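Beta-galactosidase (Trichoderma reesei, PDB 3OG2) probably hydrolyses terminal non-reducing beta-D-galactose residues from beta-D-galactosides, as a glycoside hydrolase of family 35. Local coordinates at residues Thr105-Ile119 / Ile166-Asn179. Sequence-based numbering, arbitrary orientation.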
loop_
_atom_site.group_PDB
_atom_site.type_symbol
_atom_site.label_atom_id
_atom_site.label_comp_id
_atom_site.label_asym_id
_atom_site.label_seq_id
_atom_site.Cartn_x
_atom_site.Cartn_y
_atom_site.Cartn_z
ATOM N N THR A 105 -1.161 17.355 6.783
ATOM C CA THR A 105 -1.684 18.510 7.583
ATOM C C THR A 105 -3.053 18.941 7.066
ATOM O O THR A 105 -3.945 19.192 7.884
ATOM C CB THR A 105 -0.691 19.669 7.516
ATOM O OG1 THR A 105 0.519 19.259 8.154
ATOM C CG2 THR A 105 -1.255 20.932 8.188
ATOM N N LYS A 106 -3.231 19.009 5.757
ATOM C CA LYS A 106 -4.511 19.462 5.207
ATOM C C LYS A 106 -5.658 18.494 5.494
ATOM O O LYS A 106 -6.787 18.955 5.626
ATOM C CB LYS A 106 -4.343 19.656 3.682
ATOM C CG LYS A 106 -5.522 20.417 3.063
ATOM C CD LYS A 106 -5.177 20.986 1.672
ATOM C CE LYS A 106 -6.387 21.747 1.129
ATOM N NZ LYS A 106 -7.712 21.217 1.616
ATOM N N ALA A 107 -5.331 17.207 5.593
ATOM C CA ALA A 107 -6.351 16.189 5.851
ATOM C C ALA A 107 -6.591 16.013 7.323
ATOM O O ALA A 107 -7.555 15.361 7.705
ATOM C CB ALA A 107 -5.936 14.851 5.266
ATOM N N GLY A 108 -5.709 16.511 8.184
ATOM C CA GLY A 108 -5.805 16.266 9.600
ATOM C C GLY A 108 -5.351 14.856 9.975
ATOM O O GLY A 108 -5.993 14.234 10.828
ATOM N N ILE A 109 -4.264 14.405 9.414
ATOM C CA ILE A 109 -3.665 13.084 9.647
ATOM C C ILE A 109 -2.279 13.262 10.213
ATOM O O ILE A 109 -1.519 14.133 9.749
ATOM C CB ILE A 109 -3.636 12.316 8.287
ATOM C CG1 ILE A 109 -5.062 11.937 7.889
ATOM C CG2 ILE A 109 -2.646 11.137 8.267
ATOM C CD1 ILE A 109 -5.660 10.860 8.768
ATOM N N TYR A 110 -1.946 12.454 11.226
ATOM C CA TYR A 110 -0.581 12.413 11.758
ATOM C C TYR A 110 0.197 11.305 11.032
ATOM O O TYR A 110 -0.400 10.461 10.350
ATOM C CB TYR A 110 -0.601 12.181 13.260
ATOM C CG TYR A 110 -1.159 13.353 14.027
ATOM C CD1 TYR A 110 -0.477 14.567 13.989
ATOM C CD2 TYR A 110 -2.305 13.251 14.793
ATOM C CE1 TYR A 110 -0.940 15.702 14.708
ATOM C CE2 TYR A 110 -2.762 14.353 15.504
ATOM C CZ TYR A 110 -2.079 15.537 15.458
ATOM O OH TYR A 110 -2.587 16.648 16.161
ATOM N N LEU A 111 1.535 11.323 11.181
ATOM C CA LEU A 111 2.358 10.373 10.444
ATOM C C LEU A 111 3.350 9.638 11.336
ATOM O O LEU A 111 3.972 10.227 12.254
ATOM C CB LEU A 111 3.185 11.118 9.375
ATOM C CG LEU A 111 2.362 11.780 8.249
ATOM C CD1 LEU A 111 3.305 12.594 7.347
ATOM C CD2 LEU A 111 1.546 10.797 7.467
ATOM N N LEU A 112 3.501 8.355 11.006
ATOM C CA LEU A 112 4.579 7.482 11.493
ATOM C C LEU A 112 5.583 7.361 10.355
ATOM O O LEU A 112 5.258 6.790 9.314
ATOM C CB LEU A 112 3.981 6.136 11.903
ATOM C CG LEU A 112 4.988 4.975 12.005
ATOM C CD1 LEU A 112 6.200 5.272 12.887
ATOM C CD2 LEU A 112 4.283 3.713 12.524
ATOM N N ALA A 113 6.776 7.932 10.547
ATOM C CA ALA A 113 7.805 7.938 9.510
ATOM C C ALA A 113 8.718 6.734 9.664
ATOM O O ALA A 113 9.222 6.514 10.775
ATOM C CB ALA A 113 8.638 9.226 9.640
ATOM N N ARG A 114 8.937 6.013 8.560
ATOM C CA ARG A 114 9.729 4.762 8.616
ATOM C C ARG A 114 10.750 4.827 7.497
ATOM O O ARG A 114 10.546 4.211 6.417
ATOM C CB ARG A 114 8.803 3.531 8.540
ATOM C CG ARG A 114 7.515 3.684 9.345
ATOM C CD ARG A 114 6.857 2.374 9.697
ATOM N NE ARG A 114 6.373 1.652 8.529
ATOM C CZ ARG A 114 6.396 0.327 8.439
ATOM N NH1 ARG A 114 6.951 -0.453 9.380
ATOM N NH2 ARG A 114 5.857 -0.247 7.339
ATOM N N PRO A 115 11.847 5.563 7.672
ATOM C CA PRO A 115 12.764 5.771 6.568
ATOM C C PRO A 115 13.843 4.706 6.377
ATOM O O PRO A 115 14.692 4.864 5.503
ATOM C CB PRO A 115 13.425 7.127 6.919
ATOM C CG PRO A 115 13.464 7.114 8.407
ATOM C CD PRO A 115 12.180 6.406 8.843
ATOM N N GLY A 116 13.837 3.672 7.186
ATOM C CA GLY A 116 14.791 2.605 7.068
ATOM C C GLY A 116 16.051 2.876 7.883
ATOM O O GLY A 116 15.932 3.157 9.080
ATOM N N PRO A 117 17.260 2.839 7.308
ATOM C CA PRO A 117 17.580 2.693 5.894
ATOM C C PRO A 117 17.087 1.454 5.171
ATOM O O PRO A 117 16.694 1.568 3.995
ATOM C CB PRO A 117 19.130 2.613 5.885
ATOM C CG PRO A 117 19.589 3.262 7.131
ATOM C CD PRO A 117 18.479 3.094 8.134
ATOM N N TYR A 118 16.983 0.329 5.857
ATOM C CA TYR A 118 16.383 -0.871 5.298
ATOM C C TYR A 118 14.877 -0.825 5.539
ATOM O O TYR A 118 14.444 -0.646 6.699
ATOM C CB TYR A 118 16.999 -2.123 5.957
ATOM C CG TYR A 118 16.462 -3.331 5.187
ATOM C CD1 TYR A 118 16.925 -3.567 3.887
ATOM C CD2 TYR A 118 15.507 -4.190 5.736
ATOM C CE1 TYR A 118 16.467 -4.651 3.159
ATOM C CE2 TYR A 118 15.011 -5.270 5.004
ATOM C CZ TYR A 118 15.501 -5.480 3.711
ATOM O OH TYR A 118 14.998 -6.525 2.952
ATOM N N ILE A 119 14.066 -0.998 4.469
ATOM C CA ILE A 119 12.617 -0.989 4.624
ATOM C C ILE A 119 11.939 -2.289 4.186
ATOM O O ILE A 119 10.774 -2.497 4.529
ATOM C CB ILE A 119 11.953 0.212 3.857
ATOM C CG1 ILE A 119 12.207 0.182 2.359
ATOM C CG2 ILE A 119 12.366 1.541 4.499
ATOM C CD1 ILE A 119 11.332 1.139 1.571
ATOM N N ILE A 166 5.616 17.049 14.852
ATOM C CA ILE A 166 4.555 17.757 15.547
ATOM C C ILE A 166 5.103 18.842 16.492
ATOM O O ILE A 166 4.457 19.877 16.748
ATOM C CB ILE A 166 3.649 16.739 16.262
ATOM C CG1 ILE A 166 2.395 17.369 16.806
ATOM C CG2 ILE A 166 4.414 16.018 17.400
ATOM C CD1 ILE A 166 1.366 16.397 17.367
ATOM N N THR A 167 6.348 18.677 16.983
ATOM C CA THR A 167 6.992 19.675 17.853
ATOM C C THR A 167 7.333 20.923 17.068
ATOM O O THR A 167 7.632 21.941 17.690
ATOM C CB THR A 167 8.269 19.058 18.453
ATOM O OG1 THR A 167 8.978 18.412 17.424
ATOM C CG2 THR A 167 7.912 17.997 19.486
ATOM N N ASN A 168 7.321 20.880 15.751
ATOM C CA ASN A 168 7.551 22.012 14.855
ATOM C C ASN A 168 6.285 22.391 14.081
ATOM O O ASN A 168 6.400 23.106 13.112
ATOM C CB ASN A 168 8.589 21.702 13.766
ATOM C CG ASN A 168 9.902 21.430 14.406
ATOM O OD1 ASN A 168 10.238 22.135 15.385
ATOM N ND2 ASN A 168 10.636 20.470 13.897
ATOM N N GLY A 169 5.124 21.907 14.486
ATOM C CA GLY A 169 3.899 22.261 13.781
ATOM C C GLY A 169 3.587 21.371 12.592
ATOM O O GLY A 169 2.736 21.747 11.790
ATOM N N GLY A 170 4.246 20.212 12.485
ATOM C CA GLY A 170 4.036 19.293 11.359
ATOM C C GLY A 170 3.306 18.049 11.842
ATOM O O GLY A 170 2.854 17.903 13.006
ATOM N N PRO A 171 3.111 17.141 10.892
ATOM C CA PRO A 171 2.300 15.948 11.166
ATOM C C PRO A 171 3.019 14.768 11.783
ATOM O O PRO A 171 2.312 13.833 12.173
ATOM C CB PRO A 171 1.803 15.584 9.732
ATOM C CG PRO A 171 2.938 16.046 8.853
ATOM C CD PRO A 171 3.437 17.322 9.470
ATOM N N VAL A 172 4.343 14.735 11.830
ATOM C CA VAL A 172 5.036 13.488 12.252
ATOM C C VAL A 172 5.029 13.325 13.771
ATOM O O VAL A 172 5.487 14.219 14.507
ATOM C CB VAL A 172 6.482 13.454 11.705
ATOM C CG1 VAL A 172 7.202 12.232 12.264
ATOM C CG2 VAL A 172 6.482 13.412 10.180
ATOM N N ILE A 173 4.494 12.196 14.229
ATOM C CA ILE A 173 4.402 11.950 15.677
ATOM C C ILE A 173 5.266 10.802 16.171
ATOM O O ILE A 173 5.489 10.690 17.372
ATOM C CB ILE A 173 2.914 11.661 16.067
ATOM C CG1 ILE A 173 2.320 10.464 15.325
ATOM C CG2 ILE A 173 2.094 12.933 15.916
ATOM C CD1 ILE A 173 1.006 9.986 15.898
ATOM N N LEU A 174 5.735 9.942 15.274
ATOM C CA LEU A 174 6.467 8.721 15.652
ATOM C C LEU A 174 7.484 8.441 14.545
ATOM O O LEU A 174 7.270 8.794 13.397
ATOM C CB LEU A 174 5.574 7.518 15.777
ATOM C CG LEU A 174 4.567 7.545 16.928
ATOM C CD1 LEU A 174 3.567 6.390 16.716
ATOM C CD2 LEU A 174 5.294 7.393 18.270
ATOM N N TYR A 175 8.609 7.827 14.941
ATOM C CA TYR A 175 9.642 7.447 13.997
ATOM C C TYR A 175 10.062 6.011 14.250
ATOM O O TYR A 175 10.342 5.632 15.388
ATOM C CB TYR A 175 10.822 8.409 14.185
ATOM C CG TYR A 175 12.022 8.241 13.292
ATOM C CD1 TYR A 175 12.951 7.195 13.432
ATOM C CD2 TYR A 175 12.249 9.206 12.269
ATOM C CE1 TYR A 175 14.018 7.075 12.602
ATOM C CE2 TYR A 175 13.375 9.084 11.457
ATOM C CZ TYR A 175 14.255 8.017 11.633
ATOM O OH TYR A 175 15.377 7.916 10.819
ATOM N N GLN A 176 10.198 5.247 13.159
ATOM C CA GLN A 176 10.698 3.865 13.275
ATOM C C GLN A 176 12.095 3.810 12.672
ATOM O O GLN A 176 12.289 4.080 11.467
ATOM C CB GLN A 176 9.787 2.909 12.473
ATOM C CG GLN A 176 10.327 1.481 12.460
ATOM C CD GLN A 176 9.536 0.619 11.519
ATOM O OE1 GLN A 176 8.336 0.325 11.750
ATOM N NE2 GLN A 176 10.149 0.154 10.414
ATOM N N PRO A 177 13.100 3.407 13.440
ATOM C CA PRO A 177 14.416 3.144 12.928
ATOM C C PRO A 177 14.509 1.681 12.456
ATOM O O PRO A 177 13.989 0.796 13.142
ATOM C CB PRO A 177 15.315 3.359 14.160
ATOM C CG PRO A 177 14.442 3.119 15.358
ATOM C CD PRO A 177 13.014 3.216 14.932
ATOM N N GLU A 178 15.195 1.429 11.326
ATOM C CA GLU A 178 15.386 0.018 10.882
ATOM C C GLU A 178 14.035 -0.581 10.480
ATOM O O GLU A 178 13.036 0.160 10.293
ATOM C CB GLU A 178 16.153 -0.835 11.927
ATOM C CG GLU A 178 17.539 -1.289 11.451
ATOM C CD GLU A 178 17.511 -2.440 10.475
ATOM O OE1 GLU A 178 16.431 -3.095 10.336
ATOM O OE2 GLU A 178 18.547 -2.780 9.832
ATOM N N ASN A 179 13.957 -1.888 10.306
ATOM C CA ASN A 179 12.682 -2.509 9.897
ATOM C C ASN A 179 12.757 -3.997 10.192
ATOM O O ASN A 179 13.595 -4.668 9.569
ATOM C CB ASN A 179 12.422 -2.274 8.404
ATOM C CG ASN A 179 11.063 -2.867 8.041
ATOM O OD1 ASN A 179 10.071 -2.157 8.363
ATOM N ND2 ASN A 179 10.908 -4.057 7.505
HETATM O O HOH W 1 12.196 2.583 9.181
HETATM O O HOH W 2 16.419 5.458 10.739
#
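Strands 110-116 and 172-177 run parallel, their axes 4.7 Å apart at closest approach, as neighbouring strands of the family 35 TIM barrel joined by a beta-alpha-beta crossover through helix 144-163. Pro171 O accepts from Leu111 N, Leu111 O from Ile173 N, Leu174 O from Ala113 N and Ala113 O from Gln176 N; a beta bulge shifts the register by one residue between Leu111 and Leu112. At the N-terminal end of the pair the Tyr110 ring turns its edge to Pro171 O, while its CE1 meets Ile166 CD1 at 3.6 Å and its CD1 packs on Ile173 CG2. Leu111 CD1 runs alongside the Pro171 ring and touches its CG at 3.8 Å. Toward the C-terminal ends, Pro115 lays its CD over one face of the Tyr175 ring, offset toward the rim, in a CH-pi contact 4.1 Å from the centroid. Ile119 and Asn179 belong to the galactose-binding site, and a polar network around Gln176 adjoins them. Arg114 NH1 donates to Gln176 OE1 (2.9 Å, 166°), which sits in the guanidinium plane although that plane and the amide stand 89° apart; salt bridges to Glu46 and Glu278 also hold the arginine. Gln176 reaches it with CG anti to the backbone N (chi1 175°) and the chain extended, and its NE2 grips both Glu178 O (2.9 Å) and Asn179 OD1. A leucine in place of Gln176 would probably leave Arg114 without this acceptor and let Asn179 turn more easily, though Tyr76 OH also bonds its OD1. Glu178 N donates to Gly116 O, and two waters extend the link: one bridges Gly116 O and Tyr175 OH, and the other accepts from Gly116 N at 2.8 Å while donating to Gln176 O and Glu178 O.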